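Pullulanase (Klebsiella oxytoca, PDB 2YOC) hydrolyses alpha-1,6-glucosidic linkages in pullulan and related dextrins, and is a membrane-binding enzyme exported by a type 2 secretion system. Local coordinates at residues V35-N40 with D136-V141; G109-I114 with V129-F134. All blocks are in the same frame, centred on the assembly; numbering follows the deposited sequence.

After strand 23-24 the chain passes through the loop containing 35-40, which leads into strand 41-46. Contact 1 closes the long loop between 35-40 and 136-141, where the neighbouring strand 138-141 begins. Within that span, contact 2 closes a much shorter one, pairing 109-114 with 129-134 across the hairpin of strands 110-117 and 127-130, so the two contacts nest and do not cross. Contact 1 lays the loop before strand 41-46 against the start of strand 138-141, both strands of the mixed sheet with 99-103; contact 2 belongs to the antiparallel sheet 63-68, 110-117 and 127-130. Their centres lie about 11 Å apart, and R137 against F131, with V139 against V129 and F134, joins them.

Contact 1 (V35-N40 with D136-V141)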
ATOM      1  N   VAL B  35      24.818  63.586 -15.434  1.00140.35           N
ATOM      2  CA  VAL B  35      24.825  63.457 -16.897  1.00140.69           C
ATOM      3  C   VAL B  35      23.454  63.822 -17.498  1.00146.08           C
ATOM      4  O   VAL B  35      22.434  63.248 -17.114  1.00144.87           O
ATOM      5  CB  VAL B  35      25.360  62.067 -17.355  1.00142.53           C
ATOM      6  CG1 VAL B  35      24.981  61.750 -18.799  1.00142.63           C
ATOM      7  CG2 VAL B  35      26.874  61.971 -17.170  1.00142.20           C
ATOM      8  N   THR B  36      23.445  64.779 -18.433  1.00145.14           N
ATOM      9  CA  THR B  36      22.236  65.233 -19.123  1.00146.45           C
ATOM     10  C   THR B  36      22.127  64.562 -20.502  1.00151.16           C
ATOM     11  O   THR B  36      23.069  64.644 -21.297  1.00152.03           O
ATOM     12  CB  THR B  36      22.194  66.775 -19.196  1.00159.31           C
ATOM     13  OG1 THR B  36      23.463  67.287 -19.636  1.00160.74           O
ATOM     14  CG2 THR B  36      21.795  67.411 -17.870  1.00158.02           C
ATOM     15  N   ALA B  37      20.989  63.887 -20.777  1.00147.01           N
ATOM     16  CA  ALA B  37      20.750  63.188 -22.045  1.00147.09           C
ATOM     17  C   ALA B  37      20.656  64.162 -23.218  1.00152.78           C
ATOM     18  O   ALA B  37      19.842  65.083 -23.178  1.00152.25           O
ATOM     19  CB  ALA B  37      19.482  62.349 -21.951  1.00146.62           C
ATOM     20  N   VAL B  38      21.514  63.966 -24.244  1.00151.52           N
ATOM     21  CA  VAL B  38      21.573  64.816 -25.453  1.00154.13           C
ATOM     22  C   VAL B  38      20.754  64.207 -26.647  1.00159.84           C
ATOM     23  O   VAL B  38      20.093  63.179 -26.449  1.00158.18           O
ATOM     24  CB  VAL B  38      23.001  65.369 -25.812  1.00158.89           C
ATOM     25  CG1 VAL B  38      23.794  65.779 -24.572  1.00158.29           C
ATOM     26  CG2 VAL B  38      23.817  64.423 -26.705  1.00158.26           C
ATOM     27  N   GLU B  39      20.779  64.845 -27.857  1.00158.36           N
ATOM     28  CA  GLU B  39      20.032  64.383 -29.045  1.00158.90           C
ATOM     29  C   GLU B  39      20.373  62.969 -29.526  1.00162.31           C
ATOM     30  O   GLU B  39      21.556  62.615 -29.626  1.00162.35           O
ATOM     31  CB  GLU B  39      20.128  65.373 -30.198  1.00162.64           C
ATOM     32  CG  GLU B  39      19.270  66.587 -29.976  1.00172.25           C
ATOM     33  CD  GLU B  39      19.214  67.487 -31.181  1.00189.38           C
ATOM     34  OE1 GLU B  39      20.280  67.948 -31.653  1.00182.69           O
ATOM     35  OE2 GLU B  39      18.087  67.725 -31.663  1.00180.27           O
ATOM     36  N   ASN B  40      19.319  62.177 -29.843  1.00157.19           N
ATOM     37  CA  ASN B  40      19.368  60.786 -30.330  1.00155.81           C
ATOM     38  C   ASN B  40      20.190  59.822 -29.436  1.00157.01           C
ATOM     39  O   ASN B  40      20.928  58.958 -29.930  1.00156.14           O
ATOM     40  CB  ASN B  40      19.771  60.721 -31.822  1.00159.93           C
ATOM     41  CG  ASN B  40      18.774  60.014 -32.726  1.00187.94           C
ATOM     42  OD1 ASN B  40      17.563  60.290 -32.723  1.00180.37           O
ATOM     43  ND2 ASN B  40      19.279  59.127 -33.572  1.00181.87           N
ATOM     44  N   ASP B 136      12.964  64.888 -20.922  1.00154.53           N
ATOM     45  CA  ASP B 136      14.418  65.072 -20.804  1.00154.88           C
ATOM     46  C   ASP B 136      15.297  63.884 -21.249  1.00157.00           C
ATOM     47  O   ASP B 136      16.487  64.075 -21.543  1.00156.97           O
ATOM     48  CB  ASP B 136      14.793  65.528 -19.375  1.00156.34           C
ATOM     49  CG  ASP B 136      14.054  64.851 -18.236  1.00165.71           C
ATOM     50  OD1 ASP B 136      14.050  63.604 -18.182  1.00164.31           O
ATOM     51  OD2 ASP B 136      13.500  65.567 -17.387  1.00172.69           O
ATOM     52  N   ARG B 137      14.711  62.660 -21.275  1.00151.41           N
ATOM     53  CA  ARG B 137      15.366  61.389 -21.610  1.00149.64           C
ATOM     54  C   ARG B 137      16.415  60.966 -20.573  1.00152.41           C
ATOM     55  O   ARG B 137      16.995  59.882 -20.681  1.00150.89           O
ATOM     56  CB  ARG B 137      15.832  61.313 -23.072  1.00149.79           C
ATOM     57  CG  ARG B 137      14.669  60.992 -24.012  1.00155.41           C
ATOM     58  CD  ARG B 137      14.533  61.909 -25.214  1.00165.80           C
ATOM     59  NE  ARG B 137      15.800  62.064 -25.921  1.00178.49           N
ATOM     60  CZ  ARG B 137      16.269  61.206 -26.819  1.00195.70           C
ATOM     61  NH1 ARG B 137      15.571  60.131 -27.151  1.00181.66           N
ATOM     62  NH2 ARG B 137      17.432  61.422 -27.402  1.00187.73           N
ATOM     63  N   THR B 138      16.614  61.823 -19.544  1.00149.47           N
ATOM     64  CA  THR B 138      17.445  61.588 -18.364  1.00148.32           C
ATOM     65  C   THR B 138      16.494  61.007 -17.308  1.00149.74           C
ATOM     66  O   THR B 138      15.592  61.692 -16.814  1.00149.80           O
ATOM     67  CB  THR B 138      18.338  62.801 -17.948  1.00158.77           C
ATOM     68  OG1 THR B 138      18.454  62.858 -16.526  1.00159.18           O
ATOM     69  CG2 THR B 138      17.862  64.139 -18.484  1.00159.17           C
ATOM     70  N   VAL B 139      16.657  59.711 -17.050  1.00143.25           N
ATOM     71  CA  VAL B 139      15.823  58.897 -16.184  1.00140.65           C
ATOM     72  C   VAL B 139      16.672  58.207 -15.108  1.00141.82           C
ATOM     73  O   VAL B 139      17.868  58.018 -15.313  1.00141.27           O
ATOM     74  CB  VAL B 139      15.051  57.920 -17.118  1.00143.84           C
ATOM     75  CG1 VAL B 139      14.958  56.500 -16.572  1.00141.59           C
ATOM     76  CG2 VAL B 139      13.684  58.473 -17.483  1.00144.23           C
ATOM     77  N   SER B 140      16.055  57.841 -13.966  1.00136.63           N
ATOM     78  CA  SER B 140      16.735  57.171 -12.854  1.00134.85           C
ATOM     79  C   SER B 140      15.924  55.988 -12.309  1.00136.91           C
ATOM     80  O   SER B 140      14.693  56.067 -12.234  1.00137.06           O
ATOM     81  CB  SER B 140      17.027  58.166 -11.736  1.00138.34           C
ATOM     82  OG  SER B 140      17.620  59.354 -12.235  1.00146.67           O
ATOM     83  N   VAL B 141      16.615  54.888 -11.935  1.00131.04           N
ATOM     84  CA  VAL B 141      15.984  53.677 -11.382  1.00128.59           C
ATOM     85  C   VAL B 141      16.758  53.137 -10.155  1.00132.05           C
ATOM     86  O   VAL B 141      17.973  53.344 -10.052  1.00132.74           O
ATOM     87  CB  VAL B 141      15.680  52.564 -12.440  1.00131.14           C
ATOM     88  CG1 VAL B 141      14.600  52.996 -13.422  1.00131.64           C
ATOM     89  CG2 VAL B 141      16.934  52.114 -13.185  1.00131.06           C
TER
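The carbonyl oxygen of V38 receives a weak hydrogen bond from the guanidinium of R137, with NH2 3.3 Å from V38 O and an N-H...O angle of 148°. The oxygen lies at the edge of the guanidinium, near its plane. N40 N is also near R137 NH2, but both are donors; N40 N instead bonds to E107 OE2, a carboxylate oxygen that also forms a long, weak ion pair with R137. The arginine chain reaches this place by bending at chi2 (130°) and again at chi3 (50°), while its flat end makes a cation-pi contact with F131. Behind the polar end, the methyl of A37 rests on the backbone of D136 and R137, where 136-141 begins: its CB is 3.5 Å from D136 O and 4.0 Å from R137 CB. These residues feed strand 138-141, an outer strand of the mixed sheet 99-103, 41-46 and 138-141, and strand 41-46 runs parallel beside it, so that the loop 35-40 passes beside the start of strand 138-141 just before strand 41-46 begins. T138 continues the packing, its CG2 3.9 Å from A37 N, and its side chain also touches H45 of strand 41-46.

Contact 2 (G109-I114 with V129-F134); sequences GCINVI and VAFGDF
Backbone hydrogen bonds join G109-I114 to V129-F134 as antiparallel neighbours in the hairpin of strands 110-117 and 127-130. V129 N gives to I111 O at 3.1 Å, and the return bond from I111 N to V129 O is weak at 3.4 Å. Nearer the 109 end, F131 N binds G109 O at 3.2 Å, lying in the carbonyl plane. V129 O also takes a CA-H...O contact from C110 and stands over the centre of one face of the F131 ring, 3.9 Å above its plane. Apolar packing gathers around I111, whose CG1 sits between backbone N and carbonyl carbon (chi1 52°). There it lies 3.6 Å from F131 CZ, and the isoleucine and phenylalanine side chains cross at about a right angle. The same CG1 comes to 3.7 Å from V129 CB, the two side chains lying side by side and pointing the same way. V113 adds a looser touch, CG2 to V129 CG2 at 4.2 Å. The covalent tie at this contact is the disulfide of C110 with C73. Three backbone bonds, one of them weak, therefore act together with the buried apolar cluster of I111, V113, V129 and F131, while the disulfide fastens C110 to the loop carrying C73.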
ATOM      1  N   GLY B 109       8.863  57.529 -29.261  1.00148.08           N
ATOM      2  CA  GLY B 109       8.608  56.146 -28.876  1.00145.99           C
ATOM      3  C   GLY B 109       9.091  55.762 -27.495  1.00147.88           C
ATOM      4  O   GLY B 109       8.924  56.528 -26.541  1.00147.31           O
ATOM      5  N   CYS B 110       9.665  54.546 -27.378  1.00142.96           N
ATOM      6  CA  CYS B 110      10.154  53.972 -26.117  1.00140.94           C
ATOM      7  C   CYS B 110      11.285  52.946 -26.312  1.00140.54           C
ATOM      8  O   CYS B 110      11.563  52.543 -27.445  1.00140.84           O
ATOM      9  CB  CYS B 110       8.999  53.386 -25.303  1.00140.54           C
ATOM     10  SG  CYS B 110       8.101  52.053 -26.137  1.00144.48           S
ATOM     11  N   ILE B 111      11.914  52.508 -25.201  1.00132.96           N
ATOM     12  CA  ILE B 111      13.014  51.532 -25.182  1.00131.17           C
ATOM     13  C   ILE B 111      12.802  50.451 -24.102  1.00134.02           C
ATOM     14  O   ILE B 111      12.205  50.742 -23.058  1.00133.44           O
ATOM     15  CB  ILE B 111      14.383  52.245 -25.010  1.00134.28           C
ATOM     16  CG1 ILE B 111      14.370  53.208 -23.792  1.00133.85           C
ATOM     17  CG2 ILE B 111      14.778  52.968 -26.302  1.00136.67           C
ATOM     18  CD1 ILE B 111      15.742  53.642 -23.212  1.00136.85           C
ATOM     19  N   ASN B 112      13.300  49.209 -24.348  1.00129.03           N
ATOM     20  CA  ASN B 112      13.213  48.083 -23.393  1.00126.03           C
ATOM     21  C   ASN B 112      14.537  47.925 -22.629  1.00125.81           C
ATOM     22  O   ASN B 112      15.548  47.529 -23.219  1.00125.34           O
ATOM     23  CB  ASN B 112      12.868  46.754 -24.090  1.00125.57           C
ATOM     24  CG  ASN B 112      11.579  46.726 -24.856  1.00137.54           C
ATOM     25  OD1 ASN B 112      10.481  46.679 -24.285  1.00130.07           O
ATOM     26  ND2 ASN B 112      11.699  46.662 -26.172  1.00126.10           N
ATOM     27  N   VAL B 113      14.523  48.230 -21.323  1.00119.29           N
ATOM     28  CA  VAL B 113      15.705  48.125 -20.462  1.00117.57           C
ATOM     29  C   VAL B 113      15.507  47.065 -19.369  1.00119.11           C
ATOM     30  O   VAL B 113      14.501  47.072 -18.658  1.00116.47           O
ATOM     31  CB  VAL B 113      16.115  49.484 -19.827  1.00121.12           C
ATOM     32  CG1 VAL B 113      17.558  49.447 -19.327  1.00120.31           C
ATOM     33  CG2 VAL B 113      15.901  50.645 -20.789  1.00122.60           C
ATOM     34  N   ILE B 114      16.482  46.163 -19.238  1.00115.62           N
ATOM     35  CA  ILE B 114      16.520  45.176 -18.168  1.00113.69           C
ATOM     36  C   ILE B 114      17.821  45.471 -17.464  1.00115.96           C
ATOM     37  O   ILE B 114      18.901  45.283 -18.030  1.00116.51           O
ATOM     38  CB  ILE B 114      16.376  43.691 -18.606  1.00116.31           C
ATOM     39  CG1 ILE B 114      14.978  43.424 -19.214  1.00117.54           C
ATOM     40  CG2 ILE B 114      16.626  42.763 -17.407  1.00114.52           C
ATOM     41  CD1 ILE B 114      14.891  42.241 -20.147  1.00125.73           C
ATOM     42  N   VAL B 129      10.782  52.593 -21.062  1.00133.50           N
ATOM     43  CA  VAL B 129      11.013  54.035 -20.925  1.00134.41           C
ATOM     44  C   VAL B 129      10.304  54.824 -22.040  1.00139.17           C
ATOM     45  O   VAL B 129      10.843  54.948 -23.140  1.00139.61           O
ATOM     46  CB  VAL B 129      12.527  54.392 -20.795  1.00138.59           C
ATOM     47  CG1 VAL B 129      12.742  55.896 -20.600  1.00139.70           C
ATOM     48  CG2 VAL B 129      13.193  53.605 -19.672  1.00136.75           C
ATOM     49  N   ALA B 130       9.109  55.369 -21.743  1.00135.23           N
ATOM     50  CA  ALA B 130       8.330  56.159 -22.689  1.00136.34           C
ATOM     51  C   ALA B 130       8.830  57.597 -22.694  1.00142.18           C
ATOM     52  O   ALA B 130       8.640  58.319 -21.715  1.00141.21           O
ATOM     53  CB  ALA B 130       6.853  56.108 -22.325  1.00136.60           C
ATOM     54  N   PHE B 131       9.481  58.012 -23.801  1.00141.66           N
ATOM     55  CA  PHE B 131      10.052  59.358 -23.993  1.00143.58           C
ATOM     56  C   PHE B 131       9.006  60.492 -24.034  1.00148.24           C
ATOM     57  O   PHE B 131       9.370  61.671 -23.975  1.00149.25           O
ATOM     58  CB  PHE B 131      10.985  59.399 -25.214  1.00146.96           C
ATOM     59  CG  PHE B 131      12.055  58.330 -25.264  1.00148.08           C
ATOM     60  CD1 PHE B 131      13.041  58.258 -24.284  1.00151.06           C
ATOM     61  CD2 PHE B 131      12.092  57.411 -26.306  1.00150.34           C
ATOM     62  CE1 PHE B 131      14.047  57.291 -24.345  1.00151.29           C
ATOM     63  CE2 PHE B 131      13.086  56.429 -26.356  1.00152.49           C
ATOM     64  CZ  PHE B 131      14.064  56.387 -25.381  1.00150.08           C
ATOM     65  N   GLY B 132       7.731  60.107 -24.123  1.00143.70           N
ATOM     66  CA  GLY B 132       6.574  60.994 -24.090  1.00144.00           C
ATOM     67  C   GLY B 132       6.048  61.159 -22.675  1.00146.22           C
ATOM     68  O   GLY B 132       5.044  61.842 -22.464  1.00146.30           O
ATOM     69  N   ASP B 133       6.722  60.506 -21.697  1.00140.77           N
ATOM     70  CA  ASP B 133       6.431  60.562 -20.261  1.00139.28           C
ATOM     71  C   ASP B 133       7.586  61.278 -19.525  1.00144.54           C
ATOM     72  O   ASP B 133       7.356  61.903 -18.488  1.00144.02           O
ATOM     73  CB  ASP B 133       6.207  59.143 -19.674  1.00138.54           C
ATOM     74  CG  ASP B 133       4.915  58.415 -20.046  1.00142.62           C
ATOM     75  OD1 ASP B 133       4.052  59.026 -20.726  1.00145.01           O
ATOM     76  OD2 ASP B 133       4.759  57.241 -19.640  1.00139.73           O
ATOM     77  N   PHE B 134       8.828  61.174 -20.076  1.00142.27           N
ATOM     78  CA  PHE B 134      10.066  61.776 -19.560  1.00142.53           C
ATOM     79  C   PHE B 134      10.718  62.552 -20.705  1.00149.70           C
ATOM     80  O   PHE B 134      11.544  62.002 -21.444  1.00148.75           O
ATOM     81  CB  PHE B 134      11.019  60.697 -18.988  1.00142.27           C
ATOM     82  CG  PHE B 134      10.433  59.883 -17.861  1.00141.62           C
ATOM     83  CD1 PHE B 134       9.645  58.770 -18.124  1.00142.36           C
ATOM     84  CD2 PHE B 134      10.656  60.238 -16.535  1.00143.81           C
ATOM     85  CE1 PHE B 134       9.065  58.044 -17.084  1.00143.49           C
ATOM     86  CE2 PHE B 134      10.097  59.495 -15.493  1.00142.93           C
ATOM     87  CZ  PHE B 134       9.291  58.414 -15.775  1.00140.98           C
TER